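Local coordinates for FEZ-1 protein (PDB 5WCK) that probably hydrolyses beta-lactam antibiotics, acting as a monomeric subclass B3 metallo-beta-lactamase with two zinc ions in its active site, at residues 8-13 with 54-59; 71-76 with 106-111; 141-146 with 152-157; 217-222 with 234-239. The protein carries 2 engineered substitutions. All coordinates share one frame; numbering follows the deposited sequence.

Contact 1. Residues 8-13 with 54-59. With SO4 (sulfate ion), chain E.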
loop_
_atom_site.group_PDB
_atom_site.type_symbol
_atom_site.label_atom_id
_atom_site.label_comp_id
_atom_site.label_asym_id
_atom_site.label_seq_id
_atom_site.Cartn_x
_atom_site.Cartn_y
_atom_site.Cartn_z
ATOM N N PHE A 8 -13.017 -0.645 -10.812
ATOM C CA PHE A 8 -12.001 -0.613 -11.828
ATOM C C PHE A 8 -11.825 -2.030 -12.336
ATOM O O PHE A 8 -11.888 -2.966 -11.553
ATOM C CB PHE A 8 -10.670 -0.072 -11.285
ATOM C CG PHE A 8 -9.713 0.378 -12.354
ATOM C CD1 PHE A 8 -9.773 1.668 -12.867
ATOM C CD2 PHE A 8 -8.810 -0.497 -12.932
ATOM C CE1 PHE A 8 -8.931 2.070 -13.886
ATOM C CE2 PHE A 8 -7.984 -0.099 -13.967
ATOM C CZ PHE A 8 -8.020 1.196 -14.426
ATOM N N PRO A 9 -11.631 -2.253 -13.644
ATOM C CA PRO A 9 -11.477 -3.620 -14.146
ATOM C C PRO A 9 -10.201 -4.250 -13.623
ATOM O O PRO A 9 -9.131 -3.639 -13.706
ATOM C CB PRO A 9 -11.379 -3.476 -15.672
ATOM C CG PRO A 9 -11.090 -2.020 -15.915
ATOM C CD PRO A 9 -11.605 -1.256 -14.721
ATOM N N PRO A 10 -10.256 -5.482 -13.074
ATOM C CA PRO A 10 -9.042 -6.136 -12.589
ATOM C C PRO A 10 -8.190 -6.613 -13.770
ATOM O O PRO A 10 -8.719 -6.869 -14.871
ATOM C CB PRO A 10 -9.598 -7.287 -11.744
ATOM C CG PRO A 10 -10.906 -7.654 -12.441
ATOM C CD PRO A 10 -11.459 -6.317 -12.899
ATOM N N PHE A 11 -6.877 -6.753 -13.562
ATOM C CA PHE A 11 -5.982 -7.124 -14.635
ATOM C C PHE A 11 -4.670 -7.648 -14.055
ATOM O O PHE A 11 -4.380 -7.403 -12.884
ATOM C CB PHE A 11 -5.723 -5.959 -15.601
ATOM C CG PHE A 11 -5.039 -4.769 -14.985
ATOM C CD1 PHE A 11 -5.780 -3.817 -14.306
ATOM C CD2 PHE A 11 -3.665 -4.620 -15.077
ATOM C CE1 PHE A 11 -5.144 -2.726 -13.736
ATOM C CE2 PHE A 11 -3.032 -3.537 -14.500
ATOM C CZ PHE A 11 -3.777 -2.604 -13.828
ATOM N N ARG A 12 -3.930 -8.378 -14.880
ATOM C CA ARG A 12 -2.588 -8.807 -14.543
ATOM C C ARG A 12 -1.597 -7.669 -14.808
ATOM O O ARG A 12 -1.495 -7.159 -15.928
ATOM C CB ARG A 12 -2.217 -10.067 -15.329
ATOM C CG ARG A 12 -0.964 -10.760 -14.831
ATOM C CD ARG A 12 -0.867 -12.188 -15.339
ATOM N NE ARG A 12 -0.542 -12.155 -16.748
ATOM C CZ ARG A 12 0.686 -12.006 -17.224
ATOM N NH1 ARG A 12 1.710 -11.959 -16.389
ATOM N NH2 ARG A 12 0.894 -11.912 -18.530
ATOM N N ILE A 13 -0.811 -7.307 -13.781
ATOM C CA ILE A 13 0.201 -6.265 -13.907
ATOM C C ILE A 13 1.455 -6.855 -14.563
ATOM O O ILE A 13 1.940 -6.374 -15.559
ATOM C CB ILE A 13 0.516 -5.631 -12.538
ATOM C CG1 ILE A 13 -0.704 -4.930 -11.932
ATOM C CG2 ILE A 13 1.719 -4.693 -12.651
ATOM C CD1 ILE A 13 -0.622 -4.608 -10.442
ATOM N N ILE A 54 -11.483 -10.376 -7.744
ATOM C CA ILE A 54 -10.727 -11.620 -7.621
ATOM C C ILE A 54 -11.410 -12.718 -8.449
ATOM O O ILE A 54 -10.744 -13.460 -9.185
ATOM C CB ILE A 54 -10.572 -12.010 -6.144
ATOM C CG1 ILE A 54 -9.593 -11.058 -5.443
ATOM C CG2 ILE A 54 -10.122 -13.458 -5.989
ATOM C CD1 ILE A 54 -9.567 -11.171 -3.945
ATOM N N LYS A 55 -12.737 -12.805 -8.295
ATOM C CA LYS A 55 -13.512 -13.870 -8.964
ATOM C C LYS A 55 -13.579 -13.623 -10.477
ATOM O O LYS A 55 -13.541 -14.586 -11.264
ATOM C CB LYS A 55 -14.868 -14.005 -8.271
ATOM C CG LYS A 55 -14.764 -14.541 -6.850
ATOM C CD LYS A 55 -16.050 -14.543 -6.049
ATOM C CE LYS A 55 -17.169 -15.357 -6.668
ATOM N NZ LYS A 55 -16.794 -16.783 -6.807
ATOM N N LYS A 56 -13.622 -12.348 -10.898
ATOM C CA LYS A 56 -13.615 -11.987 -12.302
ATOM C C LYS A 56 -12.345 -12.483 -13.004
ATOM O O LYS A 56 -12.372 -12.876 -14.175
ATOM C CB LYS A 56 -13.750 -10.471 -12.465
ATOM C CG LYS A 56 -13.689 -9.973 -13.899
ATOM C CD LYS A 56 -14.820 -10.473 -14.769
ATOM C CE LYS A 56 -14.773 -9.836 -16.145
ATOM N NZ LYS A 56 -15.873 -10.302 -17.022
ATOM N N LEU A 57 -11.215 -12.463 -12.285
ATOM C CA LEU A 57 -9.952 -12.954 -12.803
ATOM C C LEU A 57 -9.912 -14.484 -12.836
ATOM O O LEU A 57 -8.942 -15.026 -13.344
ATOM C CB LEU A 57 -8.788 -12.431 -11.949
ATOM C CG LEU A 57 -8.515 -10.934 -12.040
ATOM C CD1 LEU A 57 -7.532 -10.518 -10.953
ATOM C CD2 LEU A 57 -8.000 -10.540 -13.417
ATOM N N GLY A 58 -10.916 -15.145 -12.250
ATOM C CA GLY A 58 -10.982 -16.611 -12.245
ATOM C C GLY A 58 -10.389 -17.250 -11.008
ATOM O O GLY A 58 -10.223 -18.460 -10.973
ATOM N N PHE A 59 -10.087 -16.446 -9.982
ATOM C CA PHE A 59 -9.538 -16.923 -8.739
ATOM C C PHE A 59 -10.646 -17.045 -7.687
ATOM O O PHE A 59 -11.782 -16.593 -7.885
ATOM C CB PHE A 59 -8.393 -15.999 -8.312
ATOM C CG PHE A 59 -7.317 -15.871 -9.354
ATOM C CD1 PHE A 59 -6.662 -16.989 -9.837
ATOM C CD2 PHE A 59 -6.982 -14.636 -9.901
ATOM C CE1 PHE A 59 -5.682 -16.880 -10.805
ATOM C CE2 PHE A 59 -6.022 -14.529 -10.892
ATOM C CZ PHE A 59 -5.372 -15.654 -11.352
HETATM S S SO4 E . -15.221 -18.016 -3.841
HETATM O O1 SO4 E . -16.558 -17.381 -3.686
HETATM O O2 SO4 E . -15.383 -19.436 -4.247
HETATM O O3 SO4 E . -14.496 -17.364 -4.915
HETATM O O4 SO4 E . -14.541 -18.019 -2.543
#
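Pro-10 packs against Lys-56 and Leu-57 at the C-terminal end of helix 47-56, which closes with a Schellman motif. The contact joins the run leading into edge strand 11-14 to that helix end. Ile-54 turns its side chain away and serves through its backbone, where Ile-54 O accepts from Phe-59 N. Lys-55 takes no part in the packing. Its chain bends at both outer torsions (chi3 59°, chi4 61°), and its NZ hydrogen-bonds to O3 of a sulfate ion at 3.0 Å. The sulfate, probably from the crystallisation liquor, is bound by Phe-61 N and Ser-62 N as well. Lys-56 gives only its root: Lys-56 CG lies 3.9 Å from Pro-10 CG, the two side chains crossing at about a right angle. The amine then leads off. Leu-57 makes the main apolar touch, with its CG 3.8 Å from Pro-10 CB. Its CD2 reaches the backbone, 4.0 Å from Phe-11 N. Gly-58 supplies the positive phi of the motif (94°), and Gly-58 N bonds to Lys-55 O at 2.9 Å. Phe-59 packs edge-to-face with Tyr-18, and Leu-57 O sits 3.8 Å above the plane of the Phe-59 ring, offset toward its rim.

Contact 2. Residues 71-76 with 106-111; sequences HAHFDH and KSDFHY. With ZN (zinc ion), chain D; ZN (zinc ion), chain C.
The two-zinc active site meets its second shell here, as His-73 of the HxHxDH motif faces Asp-108 and Tyr-111. His-71 NE2 and His-73 ND1 bind one zinc ion, completed by His-149. Asp-75 OD2 and His-76 NE2 bind the other, completed by His-215. Water 3 bridges the metals, 2.0 Å from each zinc, and donates to Asp-75 OD1. His-73 NE2 donates to water 2 (2.7 Å), which donates to Asp-108 OD1 (2.7 Å). Asp-108 CG stands anti to the backbone N (chi1 -171°), carrying the carboxylate toward His-73. Its OD2 lies at the ring edge, 3.6 Å from His-73 CD2, with carboxylate and ring planes 25° apart. Water 1 donates to both Asp-108 OD2 (2.7 Å) and Ala-72 O (2.9 Å). Asp-108 OD1 also accepts from His-110 N, an Asx turn, and from Tyr-111 N, which makes it an Asx motif. Tyr-111 turns its edge to the face of His-73 in an offset edge-to-face pair, planes at 84°; its hydroxyl is bonded to Asn-178 ND2. The metal ligands run into helix 74-77. Segment 106-111 lies in the loop between helix 95-103 and strand 126-128, and Ala-72 packs on that helix at Val-100 and Ile-101.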
loop_
_atom_site.group_PDB
_atom_site.type_symbol
_atom_site.label_atom_id
_atom_site.label_comp_id
_atom_site.label_asym_id
_atom_site.label_seq_id
_atom_site.Cartn_x
_atom_site.Cartn_y
_atom_site.Cartn_z
ATOM N N HIS A 71 -0.394 0.756 4.730
ATOM C CA HIS A 71 -0.240 1.474 5.987
ATOM C C HIS A 71 -1.587 1.526 6.717
ATOM O O HIS A 71 -2.626 1.298 6.125
ATOM C CB HIS A 71 0.369 2.870 5.769
ATOM C CG HIS A 71 -0.469 3.863 5.041
ATOM N ND1 HIS A 71 -0.291 4.158 3.686
ATOM C CD2 HIS A 71 -1.453 4.678 5.472
ATOM C CE1 HIS A 71 -1.125 5.121 3.342
ATOM N NE2 HIS A 71 -1.844 5.469 4.416
ATOM N N ALA A 72 -1.517 1.849 8.014
ATOM C CA ALA A 72 -2.677 1.784 8.918
ATOM C C ALA A 72 -3.471 3.095 8.897
ATOM O O ALA A 72 -3.452 3.853 9.854
ATOM C CB ALA A 72 -2.221 1.433 10.321
ATOM N N HIS A 73 -4.172 3.342 7.790
ATOM C CA HIS A 73 -5.228 4.331 7.685
ATOM C C HIS A 73 -6.489 3.641 7.150
ATOM O O HIS A 73 -6.417 2.643 6.428
ATOM C CB HIS A 73 -4.829 5.503 6.789
ATOM C CG HIS A 73 -3.941 6.507 7.436
ATOM N ND1 HIS A 73 -3.106 7.363 6.696
ATOM C CD2 HIS A 73 -3.761 6.831 8.738
ATOM C CE1 HIS A 73 -2.473 8.160 7.542
ATOM N NE2 HIS A 73 -2.822 7.836 8.790
ATOM N N PHE A 74 -7.646 4.201 7.504
ATOM C CA PHE A 74 -8.930 3.581 7.153
ATOM C C PHE A 74 -9.067 3.298 5.652
ATOM O O PHE A 74 -9.712 2.304 5.277
ATOM C CB PHE A 74 -10.111 4.441 7.634
ATOM C CG PHE A 74 -10.327 5.689 6.825
ATOM C CD1 PHE A 74 -9.618 6.847 7.097
ATOM C CD2 PHE A 74 -11.196 5.694 5.747
ATOM C CE1 PHE A 74 -9.776 7.984 6.320
ATOM C CE2 PHE A 74 -11.357 6.831 4.971
ATOM C CZ PHE A 74 -10.643 7.975 5.253
ATOM N N ASP A 75 -8.501 4.155 4.786
ATOM C CA ASP A 75 -8.700 4.014 3.347
ATOM C C ASP A 75 -7.943 2.798 2.795
ATOM O O ASP A 75 -8.244 2.390 1.684
ATOM C CB ASP A 75 -8.368 5.296 2.575
ATOM C CG ASP A 75 -6.968 5.852 2.756
ATOM O OD1 ASP A 75 -6.455 5.757 3.882
ATOM O OD2 ASP A 75 -6.416 6.435 1.789
ATOM N N HIS A 76 -6.968 2.258 3.540
ATOM C CA HIS A 76 -6.245 1.059 3.117
ATOM C C HIS A 76 -6.585 -0.175 3.946
ATOM O O HIS A 76 -6.368 -1.292 3.457
ATOM C CB HIS A 76 -4.728 1.330 3.103
ATOM C CG HIS A 76 -4.424 2.555 2.319
ATOM N ND1 HIS A 76 -4.556 2.603 0.951
ATOM C CD2 HIS A 76 -4.146 3.818 2.707
ATOM C CE1 HIS A 76 -4.336 3.835 0.532
ATOM N NE2 HIS A 76 -4.045 4.598 1.567
ATOM N N LYS A 106 -7.919 4.492 17.086
ATOM C CA LYS A 106 -7.989 5.334 18.297
ATOM C C LYS A 106 -6.606 5.721 18.843
ATOM O O LYS A 106 -6.516 6.741 19.563
ATOM C CB LYS A 106 -8.865 4.645 19.343
ATOM C CG LYS A 106 -10.316 4.589 18.913
ATOM C CD LYS A 106 -11.260 4.029 19.960
ATOM C CE LYS A 106 -12.699 4.099 19.503
ATOM N NZ LYS A 106 -13.619 3.522 20.512
ATOM N N SER A 107 -5.532 4.988 18.488
ATOM C CA SER A 107 -4.179 5.294 18.927
ATOM C C SER A 107 -3.365 6.069 17.872
ATOM O O SER A 107 -2.167 6.267 18.038
ATOM C CB SER A 107 -3.427 4.067 19.347
ATOM O OG SER A 107 -3.128 3.240 18.216
ATOM N N ASP A 108 -4.006 6.496 16.789
ATOM C CA ASP A 108 -3.275 7.150 15.692
ATOM C C ASP A 108 -2.623 8.435 16.216
ATOM O O ASP A 108 -3.272 9.240 16.893
ATOM C CB ASP A 108 -4.232 7.450 14.542
ATOM C CG ASP A 108 -3.546 7.917 13.270
ATOM O OD1 ASP A 108 -3.062 9.082 13.241
ATOM O OD2 ASP A 108 -3.517 7.107 12.325
ATOM N N PHE A 109 -1.344 8.642 15.878
ATOM C CA PHE A 109 -0.597 9.790 16.383
ATOM C C PHE A 109 -1.240 11.107 15.989
ATOM O O PHE A 109 -1.011 12.127 16.679
ATOM C CB PHE A 109 0.866 9.796 15.917
ATOM C CG PHE A 109 1.084 10.298 14.503
ATOM C CD1 PHE A 109 1.061 9.422 13.431
ATOM C CD2 PHE A 109 1.341 11.644 14.259
ATOM C CE1 PHE A 109 1.270 9.886 12.139
ATOM C CE2 PHE A 109 1.544 12.102 12.965
ATOM C CZ PHE A 109 1.513 11.216 11.916
ATOM N N HIS A 110 -1.985 11.124 14.874
ATOM C CA HIS A 110 -2.551 12.341 14.349
ATOM C C HIS A 110 -4.076 12.381 14.466
ATOM O O HIS A 110 -4.628 13.447 14.757
ATOM C CB HIS A 110 -2.138 12.566 12.888
ATOM C CG HIS A 110 -2.503 13.930 12.434
ATOM N ND1 HIS A 110 -1.750 15.038 12.751
ATOM C CD2 HIS A 110 -3.559 14.379 11.749
ATOM C CE1 HIS A 110 -2.339 16.101 12.262
ATOM N NE2 HIS A 110 -3.441 15.732 11.657
ATOM N N TYR A 111 -4.743 11.243 14.203
ATOM C CA TYR A 111 -6.217 11.187 13.981
ATOM C C TYR A 111 -6.942 10.520 15.164
ATOM O O TYR A 111 -8.128 10.211 15.053
ATOM C CB TYR A 111 -6.552 10.442 12.686
ATOM C CG TYR A 111 -6.030 11.115 11.440
ATOM C CD1 TYR A 111 -6.605 12.272 10.947
ATOM C CD2 TYR A 111 -4.931 10.587 10.775
ATOM C CE1 TYR A 111 -6.114 12.885 9.799
ATOM C CE2 TYR A 111 -4.401 11.214 9.657
ATOM C CZ TYR A 111 -4.991 12.361 9.167
ATOM O OH TYR A 111 -4.506 12.999 8.050
HETATM ZN ZN ZN D . -2.680 7.363 4.680
HETATM ZN ZN ZN C . -4.404 6.715 1.524
HETATM O O HOH W 1 -1.538 5.434 11.430
HETATM O O HOH W 2 -1.631 9.113 10.909
HETATM O O HOH W 3 -4.181 7.396 3.406
#

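Contact 3. Residues 141-146 with 152-157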
loop_
_atom_site.group_PDB
_atom_site.type_symbol
_atom_site.label_atom_id
_atom_site.label_comp_id
_atom_site.label_asym_id
_atom_site.label_seq_id
_atom_site.Cartn_x
_atom_site.Cartn_y
_atom_site.Cartn_z
ATOM N N LEU A 141 7.727 -11.640 -0.993
ATOM C CA LEU A 141 7.514 -10.191 -0.856
ATOM C C LEU A 141 8.417 -9.720 0.284
ATOM O O LEU A 141 8.628 -10.462 1.251
ATOM C CB LEU A 141 6.052 -9.876 -0.509
ATOM C CG LEU A 141 5.095 -9.749 -1.687
ATOM C CD1 LEU A 141 5.118 -10.982 -2.552
ATOM C CD2 LEU A 141 3.669 -9.499 -1.201
ATOM N N THR A 142 8.924 -8.495 0.187
ATOM C CA THR A 142 9.732 -7.915 1.248
ATOM C C THR A 142 9.071 -6.640 1.768
ATOM O O THR A 142 8.660 -5.763 0.966
ATOM C CB THR A 142 11.169 -7.620 0.806
ATOM O OG1 THR A 142 11.841 -8.825 0.383
ATOM C CG2 THR A 142 11.964 -7.014 1.941
ATOM N N ALA A 143 8.948 -6.553 3.097
ATOM C CA ALA A 143 8.380 -5.398 3.783
ATOM C C ALA A 143 9.495 -4.395 4.094
ATOM O O ALA A 143 10.435 -4.710 4.822
ATOM C CB ALA A 143 7.707 -5.833 5.049
ATOM N N HIS A 144 9.408 -3.199 3.516
ATOM C CA HIS A 144 10.351 -2.135 3.812
ATOM C C HIS A 144 9.649 -1.076 4.651
ATOM O O HIS A 144 8.639 -0.524 4.229
ATOM C CB HIS A 144 10.935 -1.495 2.554
ATOM C CG HIS A 144 11.611 -2.466 1.655
ATOM N ND1 HIS A 144 12.968 -2.702 1.694
ATOM C CD2 HIS A 144 11.100 -3.288 0.711
ATOM C CE1 HIS A 144 13.267 -3.594 0.757
ATOM N NE2 HIS A 144 12.151 -3.966 0.158
ATOM N N LEU A 145 10.206 -0.796 5.829
ATOM C CA LEU A 145 9.688 0.271 6.657
ATOM C C LEU A 145 10.085 1.611 6.025
ATOM O O LEU A 145 11.280 1.954 5.954
ATOM C CB LEU A 145 10.231 0.115 8.079
ATOM C CG LEU A 145 9.782 1.149 9.102
ATOM C CD1 LEU A 145 8.291 1.207 9.249
ATOM C CD2 LEU A 145 10.433 0.867 10.445
ATOM N N THR A 146 9.066 2.356 5.598
ATOM C CA THR A 146 9.225 3.688 5.055
ATOM C C THR A 146 8.301 4.603 5.835
ATOM O O THR A 146 7.218 4.961 5.374
ATOM C CB THR A 146 8.940 3.705 3.548
ATOM O OG1 THR A 146 7.629 3.215 3.258
ATOM C CG2 THR A 146 9.979 2.888 2.809
ATOM N N GLY A 152 4.357 2.988 10.828
ATOM C CA GLY A 152 4.746 1.698 10.269
ATOM C C GLY A 152 4.470 1.548 8.784
ATOM O O GLY A 152 4.395 0.422 8.301
ATOM N N CYS A 153 4.379 2.655 8.052
ATOM C CA CYS A 153 4.085 2.591 6.627
ATOM C C CYS A 153 5.082 1.654 5.948
ATOM O O CYS A 153 6.306 1.739 6.205
ATOM C CB CYS A 153 4.185 3.978 6.017
ATOM S SG CYS A 153 3.781 3.951 4.255
ATOM N N THR A 154 4.535 0.766 5.111
ATOM C CA THR A 154 5.270 -0.333 4.493
ATOM C C THR A 154 5.261 -0.135 2.979
ATOM O O THR A 154 4.211 -0.030 2.382
ATOM C CB THR A 154 4.680 -1.695 4.876
ATOM O OG1 THR A 154 4.663 -1.765 6.308
ATOM C CG2 THR A 154 5.454 -2.866 4.296
ATOM N N THR A 155 6.457 -0.170 2.395
ATOM C CA THR A 155 6.637 -0.255 0.962
ATOM C C THR A 155 6.965 -1.716 0.647
ATOM O O THR A 155 7.955 -2.258 1.145
ATOM C CB THR A 155 7.740 0.699 0.507
ATOM O OG1 THR A 155 7.240 2.033 0.658
ATOM C CG2 THR A 155 8.126 0.485 -0.944
ATOM N N TRP A 156 6.123 -2.342 -0.160
ATOM C CA TRP A 156 6.218 -3.766 -0.470
ATOM C C TRP A 156 6.983 -3.950 -1.777
ATOM O O TRP A 156 6.675 -3.278 -2.738
ATOM C CB TRP A 156 4.815 -4.388 -0.556
ATOM C CG TRP A 156 4.129 -4.573 0.767
ATOM C CD1 TRP A 156 3.125 -3.833 1.328
ATOM C CD2 TRP A 156 4.450 -5.592 1.715
ATOM N NE1 TRP A 156 2.814 -4.312 2.578
ATOM C CE2 TRP A 156 3.595 -5.416 2.825
ATOM C CE3 TRP A 156 5.364 -6.644 1.705
ATOM C CZ2 TRP A 156 3.671 -6.268 3.926
ATOM C CZ3 TRP A 156 5.418 -7.492 2.784
ATOM C CH2 TRP A 156 4.589 -7.288 3.885
ATOM N N THR A 157 7.951 -4.871 -1.803
ATOM C CA THR A 157 8.673 -5.152 -3.035
ATOM C C THR A 157 8.642 -6.648 -3.344
ATOM O O THR A 157 8.539 -7.499 -2.455
ATOM C CB THR A 157 10.105 -4.608 -2.985
ATOM O OG1 THR A 157 10.834 -5.333 -1.991
ATOM C CG2 THR A 157 10.160 -3.115 -2.732
#
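Ala-143 lies over the Trp-156 ring in an antiparallel beta hairpin, strands 139-145 and 154-162, part of the five-stranded sheet of the metallo-beta-lactamase fold. Ala-143 CB is 4.0 Å from the centroid of the six-membered ring, a CH-pi contact over the face. Thr-154 CG2 lies over a face of the same indole, near its rim, and Trp-156 NE1 is bonded to Ile-69 O. On the other face the hairpin carries Thr-142, His-144, Thr-155 and Thr-157. The His-144 ring presents its edge to Thr-157, crossing it at about a right angle, and His-144 NE2 and Thr-157 OG1 bond at 2.9 Å. With chi1 at 66°, the Thr-157 hydroxyl lies between backbone N and carbonyl carbon, facing the imidazole. Pairs of backbone hydrogen bonds join Thr-142 to Thr-157 and His-144 to Thr-155. At the end closed by the loop that carries the zinc ligand His-149, Thr-146 N bonds to Cys-153 O at 2.9 Å. There Thr-146 OG1 and Thr-155 OG1 also hydrogen-bond, 2.9 Å apart.

Contact 4. Residues 217-222 with 234-239; sequences GMFDLK and NPFVDP
Phe-219 and Leu-221 meet the ring of Phe-236 in a small buried apolar cluster. It joins the junction of helices 216-219 and 221-229 to the turn before helix 239-262. Phe-219 carries its ring between its own backbone N and carbonyl carbon (chi1 63°). This brings Phe-219 CE2 to 4.0 Å from Phe-236 CE1. Each of these atoms lies at the edge of the other ring, so the pair meets rim to rim and no face is stacked. Leu-221 starts with its CB pointing away, but its branch folds back with CG opposite the backbone N (chi1 169°). Leu-221 CD1 then lies 4.1 Å from Phe-236 CE1. Phe-236 holds its ring anti to the carbonyl carbon (chi1 -70°), which carries CE1 and CZ to Leu-221. Its backbone is fixed by the turn: Phe-236 N bonds to Asn-234 OD1 at 3.0 Å, an Asx turn, and Val-237 N closes a type I beta turn on Asn-234 O. Around the cluster, Lys-224 NZ bonds to Phe-219 O and forms a salt bridge with Asp-238. With no hydrogen bond between the two segments, the contact depends on close fit and burial of apolar surface, ring edges against a methyl.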
loop_
_atom_site.group_PDB
_atom_site.type_symbol
_atom_site.label_atom_id
_atom_site.label_comp_id
_atom_site.label_asym_id
_atom_site.label_seq_id
_atom_site.Cartn_x
_atom_site.Cartn_y
_atom_site.Cartn_z
ATOM N N GLY A 217 -3.604 7.196 -8.290
ATOM C CA GLY A 217 -3.096 8.453 -8.792
ATOM C C GLY A 217 -1.586 8.610 -8.616
ATOM O O GLY A 217 -0.957 9.391 -9.345
ATOM N N MET A 218 -0.973 7.858 -7.701
ATOM C CA MET A 218 0.479 7.957 -7.492
ATOM C C MET A 218 1.221 7.526 -8.751
ATOM O O MET A 218 2.297 8.078 -9.049
ATOM C CB MET A 218 0.933 7.056 -6.330
ATOM C CG MET A 218 0.380 7.498 -5.035
ATOM S SD MET A 218 0.743 6.246 -3.775
ATOM C CE MET A 218 0.455 7.173 -2.269
ATOM N N PHE A 219 0.692 6.501 -9.435
ATOM C CA PHE A 219 1.468 5.816 -10.460
ATOM C C PHE A 219 0.750 5.824 -11.814
ATOM O O PHE A 219 1.167 5.120 -12.698
ATOM C CB PHE A 219 1.832 4.397 -10.022
ATOM C CG PHE A 219 0.680 3.450 -9.793
ATOM C CD1 PHE A 219 0.022 3.423 -8.567
ATOM C CD2 PHE A 219 0.250 2.590 -10.785
ATOM C CE1 PHE A 219 -1.010 2.520 -8.335
ATOM C CE2 PHE A 219 -0.802 1.707 -10.558
ATOM C CZ PHE A 219 -1.440 1.685 -9.338
ATOM N N ASP A 220 -0.289 6.653 -11.977
ATOM C CA ASP A 220 -0.924 6.852 -13.314
ATOM C C ASP A 220 -1.638 5.573 -13.765
ATOM O O ASP A 220 -1.555 5.207 -14.932
ATOM C CB ASP A 220 0.076 7.362 -14.357
ATOM C CG ASP A 220 -0.553 8.065 -15.553
ATOM O OD1 ASP A 220 -1.722 8.472 -15.444
ATOM O OD2 ASP A 220 0.154 8.197 -16.583
ATOM N N LEU A 221 -2.359 4.918 -12.856
ATOM C CA LEU A 221 -3.089 3.663 -13.151
ATOM C C LEU A 221 -3.946 3.816 -14.409
ATOM O O LEU A 221 -3.909 2.956 -15.282
ATOM C CB LEU A 221 -3.981 3.258 -11.973
ATOM C CG LEU A 221 -4.971 2.120 -12.267
ATOM C CD1 LEU A 221 -4.239 0.805 -12.436
ATOM C CD2 LEU A 221 -6.041 2.011 -11.192
ATOM N N LYS A 222 -4.772 4.862 -14.442
ATOM C CA LYS A 222 -5.774 4.948 -15.524
ATOM C C LYS A 222 -5.121 5.006 -16.908
ATOM O O LYS A 222 -5.494 4.233 -17.799
ATOM C CB LYS A 222 -6.696 6.156 -15.340
ATOM C CG LYS A 222 -7.579 6.101 -14.107
ATOM C CD LYS A 222 -8.274 7.418 -13.902
ATOM C CE LYS A 222 -9.231 7.450 -12.744
ATOM N NZ LYS A 222 -9.750 8.820 -12.564
ATOM N N ASN A 234 4.663 -3.660 -21.514
ATOM C CA ASN A 234 4.197 -3.389 -20.158
ATOM C C ASN A 234 4.328 -1.931 -19.765
ATOM O O ASN A 234 5.365 -1.536 -19.436
ATOM C CB ASN A 234 4.823 -4.388 -19.210
ATOM C CG ASN A 234 3.917 -4.518 -18.025
ATOM O OD1 ASN A 234 3.173 -3.601 -17.757
ATOM N ND2 ASN A 234 3.993 -5.642 -17.351
ATOM N N PRO A 235 3.239 -1.159 -19.844
ATOM C CA PRO A 235 3.299 0.229 -19.409
ATOM C C PRO A 235 3.482 0.424 -17.894
ATOM O O PRO A 235 3.811 1.543 -17.480
ATOM C CB PRO A 235 1.946 0.817 -19.823
ATOM C CG PRO A 235 1.038 -0.379 -19.953
ATOM C CD PRO A 235 1.925 -1.519 -20.395
ATOM N N PHE A 236 3.340 -0.664 -17.116
ATOM C CA PHE A 236 3.554 -0.575 -15.676
ATOM C C PHE A 236 5.051 -0.696 -15.371
ATOM O O PHE A 236 5.450 -0.431 -14.259
ATOM C CB PHE A 236 2.692 -1.585 -14.923
ATOM C CG PHE A 236 1.235 -1.207 -14.992
ATOM C CD1 PHE A 236 0.717 -0.257 -14.137
ATOM C CD2 PHE A 236 0.427 -1.691 -16.010
ATOM C CE1 PHE A 236 -0.600 0.168 -14.250
ATOM C CE2 PHE A 236 -0.890 -1.282 -16.115
ATOM C CZ PHE A 236 -1.396 -0.343 -15.251
ATOM N N VAL A 237 5.870 -1.061 -16.357
ATOM C CA VAL A 237 7.342 -0.919 -16.236
ATOM C C VAL A 237 7.654 0.550 -16.495
ATOM O O VAL A 237 7.573 1.029 -17.629
ATOM C CB VAL A 237 8.110 -1.859 -17.193
ATOM C CG1 VAL A 237 9.619 -1.622 -17.137
ATOM C CG2 VAL A 237 7.783 -3.302 -16.919
ATOM N N ASP A 238 7.964 1.272 -15.406
ATOM C CA ASP A 238 8.095 2.721 -15.475
ATOM C C ASP A 238 9.139 3.181 -14.468
ATOM O O ASP A 238 8.835 3.916 -13.535
ATOM C CB ASP A 238 6.758 3.402 -15.194
ATOM C CG ASP A 238 6.752 4.916 -15.351
ATOM O OD1 ASP A 238 7.663 5.468 -16.034
ATOM O OD2 ASP A 238 5.831 5.557 -14.779
ATOM N N PRO A 239 10.412 2.804 -14.648
ATOM C CA PRO A 239 11.468 3.235 -13.733
ATOM C C PRO A 239 11.680 4.753 -13.677
ATOM O O PRO A 239 12.020 5.288 -12.606
ATOM C CB PRO A 239 12.720 2.511 -14.246
ATOM C CG PRO A 239 12.395 2.203 -15.692
ATOM C CD PRO A 239 10.921 1.906 -15.692
#

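Overall arrangement
Contacts 1 and 4 are neighbours, with centres about 17 Å apart, and touch directly. Phe-11 packs on Phe-236 and Leu-221, Phe-8 also packs on Leu-221, and Ile-13 O probably hydrogen-bonds to Asn-234 ND2. Strand 11-14 thus links them. Contact 2 touches contact 3 through His-71 and Cys-153, so one zinc ligand, His-71, packs on the loop end of the hairpin. Contacts 2, 3 and 4 are buried, whereas contact 1 is partly exposed and far from the metals, its centre about 28 Å from that of contact 2. Chemistry follows place: contacts 1 and 4 are joined by packing, with no hydrogen bond across, backbone pairing dominates contact 3, and waters and an edge-to-face ring pair link the segments of contact 2.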